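Local coordinates for protein OS-9 homolog (Saccharomyces cerevisiae, PDB 2YMA), which acts as an endoplasmic reticulum lectin that recruits misfolded lumenal glycoproteins to the HRD1 ubiquitin ligase for degradation, here represented by its dimerization domain, at residues W87-V92 against N126-S131. Residues are numbered along the deposited sequence; the frame is centred on the assembly and turned at random.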
loop_
_atom_site.group_PDB
_atom_site.type_symbol
_atom_site.label_atom_id
_atom_site.label_comp_id
_atom_site.label_asym_id
_atom_site.label_seq_id
_atom_site.Cartn_x
_atom_site.Cartn_y
_atom_site.Cartn_z
ATOM N N TRP A 87 -3.121 2.037 4.674
ATOM C CA TRP A 87 -2.479 3.322 4.921
ATOM C C TRP A 87 -0.992 3.063 5.148
ATOM O O TRP A 87 -0.627 2.142 5.885
ATOM C CB TRP A 87 -3.133 3.986 6.147
ATOM C CG TRP A 87 -2.584 5.355 6.542
ATOM C CD1 TRP A 87 -2.983 6.581 6.058
ATOM C CD2 TRP A 87 -1.564 5.627 7.515
ATOM N NE1 TRP A 87 -2.270 7.588 6.670
ATOM C CE2 TRP A 87 -1.396 7.033 7.565
ATOM C CE3 TRP A 87 -0.778 4.820 8.351
ATOM C CZ2 TRP A 87 -0.467 7.647 8.414
ATOM C CZ3 TRP A 87 0.143 5.434 9.202
ATOM C CH2 TRP A 87 0.292 6.833 9.221
ATOM N N LEU A 88 -0.134 3.855 4.509
ATOM C CA LEU A 88 1.315 3.629 4.568
ATOM C C LEU A 88 2.028 4.884 4.997
ATOM O O LEU A 88 1.625 5.985 4.635
ATOM C CB LEU A 88 1.898 3.299 3.186
ATOM C CG LEU A 88 1.400 2.272 2.191
ATOM C CD1 LEU A 88 -0.011 2.604 1.733
ATOM C CD2 LEU A 88 2.369 2.308 1.019
ATOM N N ALA A 89 3.138 4.712 5.700
ATOM C CA ALA A 89 3.960 5.840 6.110
ATOM C C ALA A 89 5.398 5.405 6.336
ATOM O O ALA A 89 5.659 4.292 6.830
ATOM C CB ALA A 89 3.385 6.481 7.381
ATOM N N GLU A 90 6.333 6.272 5.951
ATOM C CA GLU A 90 7.734 6.067 6.290
ATOM C C GLU A 90 7.895 6.200 7.796
ATOM O O GLU A 90 7.290 7.075 8.435
ATOM C CB GLU A 90 8.637 7.102 5.612
ATOM C CG GLU A 90 8.625 7.084 4.097
ATOM C CD GLU A 90 9.655 8.036 3.504
ATOM O OE1 GLU A 90 10.546 8.498 4.253
ATOM O OE2 GLU A 90 9.577 8.320 2.289
ATOM N N VAL A 91 8.707 5.321 8.362
ATOM C CA VAL A 91 9.128 5.463 9.743
ATOM C C VAL A 91 10.575 5.942 9.732
ATOM O O VAL A 91 11.462 5.267 9.196
ATOM C CB VAL A 91 8.990 4.139 10.508
ATOM C CG1 VAL A 91 9.594 4.258 11.886
ATOM C CG2 VAL A 91 7.518 3.729 10.585
ATOM N N VAL A 92 10.809 7.130 10.277
ATOM C CA VAL A 92 12.164 7.672 10.339
ATOM C C VAL A 92 12.602 7.823 11.789
ATOM O O VAL A 92 11.770 7.810 12.698
ATOM C CB VAL A 92 12.277 9.045 9.632
ATOM C CG1 VAL A 92 11.818 8.944 8.179
ATOM C CG2 VAL A 92 11.479 10.112 10.392
ATOM N N ASN A 126 3.546 9.790 -4.094
ATOM C CA ASN A 126 2.522 9.029 -3.375
ATOM C C ASN A 126 1.984 9.752 -2.147
ATOM O O ASN A 126 2.724 10.404 -1.417
ATOM C CB ASN A 126 3.042 7.668 -2.917
ATOM C CG ASN A 126 3.490 6.778 -4.067
ATOM O OD1 ASN A 126 2.930 6.798 -5.162
ATOM N ND2 ASN A 126 4.508 5.982 -3.807
ATOM N N GLY A 127 0.685 9.614 -1.919
ATOM C CA GLY A 127 0.117 9.932 -0.630
ATOM C C GLY A 127 0.284 8.758 0.325
ATOM O O GLY A 127 1.057 7.842 0.064
ATOM N N ASN A 128 -0.445 8.800 1.434
ATOM C CA ASN A 128 -0.403 7.773 2.462
ATOM C C ASN A 128 -1.351 6.611 2.185
ATOM O O ASN A 128 -1.156 5.515 2.711
ATOM C CB ASN A 128 -0.745 8.384 3.842
ATOM C CG ASN A 128 0.336 9.332 4.358
ATOM O OD1 ASN A 128 0.166 10.557 4.341
ATOM N ND2 ASN A 128 1.458 8.767 4.819
ATOM N N PHE A 129 -2.397 6.849 1.401
ATOM C CA PHE A 129 -3.365 5.788 1.118
ATOM C C PHE A 129 -3.089 5.054 -0.174
ATOM O O PHE A 129 -2.911 5.658 -1.225
ATOM C CB PHE A 129 -4.787 6.313 1.082
ATOM C CG PHE A 129 -5.326 6.674 2.417
ATOM C CD1 PHE A 129 -5.957 5.728 3.200
ATOM C CD2 PHE A 129 -5.211 7.972 2.894
ATOM C CE1 PHE A 129 -6.467 6.076 4.447
ATOM C CE2 PHE A 129 -5.733 8.322 4.119
ATOM C CZ PHE A 129 -6.354 7.375 4.899
ATOM N N LEU A 130 -3.040 3.735 -0.073
ATOM C CA LEU A 130 -3.011 2.882 -1.245
ATOM C C LEU A 130 -4.464 2.618 -1.660
ATOM O O LEU A 130 -4.804 2.651 -2.846
ATOM C CB LEU A 130 -2.287 1.572 -0.933
ATOM C CG LEU A 130 -2.358 0.509 -2.025
ATOM C CD1 LEU A 130 -1.788 1.055 -3.326
ATOM C CD2 LEU A 130 -1.638 -0.743 -1.585
ATOM N N SER A 131 -5.321 2.391 -0.667
ATOM C CA SER A 131 -6.715 2.087 -0.918
ATOM C C SER A 131 -7.573 2.390 0.314
ATOM O O SER A 131 -7.061 2.504 1.430
ATOM C CB SER A 131 -6.870 0.615 -1.336
ATOM O OG SER A 131 -6.873 -0.263 -0.218
HETATM O O HOH W 1 -2.463 10.430 6.449
#
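In the Yos9 dimerization domain, strands 84-92 and 129-133 pair antiparallel, and W87 and F129 form a non-hydrogen-bonded pair at one end of this pairing. Their side chains lie on the same face of the sheet. The indole meets the phenyl ring edge to face, with planes at 72°. W87 CD1 does the touching, over one face of the phenyl ring toward its rim. With CG anti to the backbone N, the indole lies beside its own carbonyl carbon and along the N128 side chain. N128 grips L88 twice. L88 N donates to N128 O at 2.7 Å. In return, the side-chain amide takes the place of a backbone donor: N128 ND2 gives a nearly straight bond to L88 O, 2.8 Å long and in the plane of both groups. The amide plane of N128 is 22° from the indole plane, and N128 CB lies 3.3 Å from W87 NE1. A water accepts from W87 NE1 and makes a weak bond to N128 OD1, which D35 N also holds. L88 CD1 packs on L130 CB, 3.7 Å away. L130 and S131 together face V86, a classic beta bulge. Strand 84-92 also pairs with strands 98-106 and 36-39, and L104 touches W87. L130 O accepts a hydrogen bond from N117 ND2 of the second subunit, whose L130 packs on L88, which places this pairing at the dimer interface.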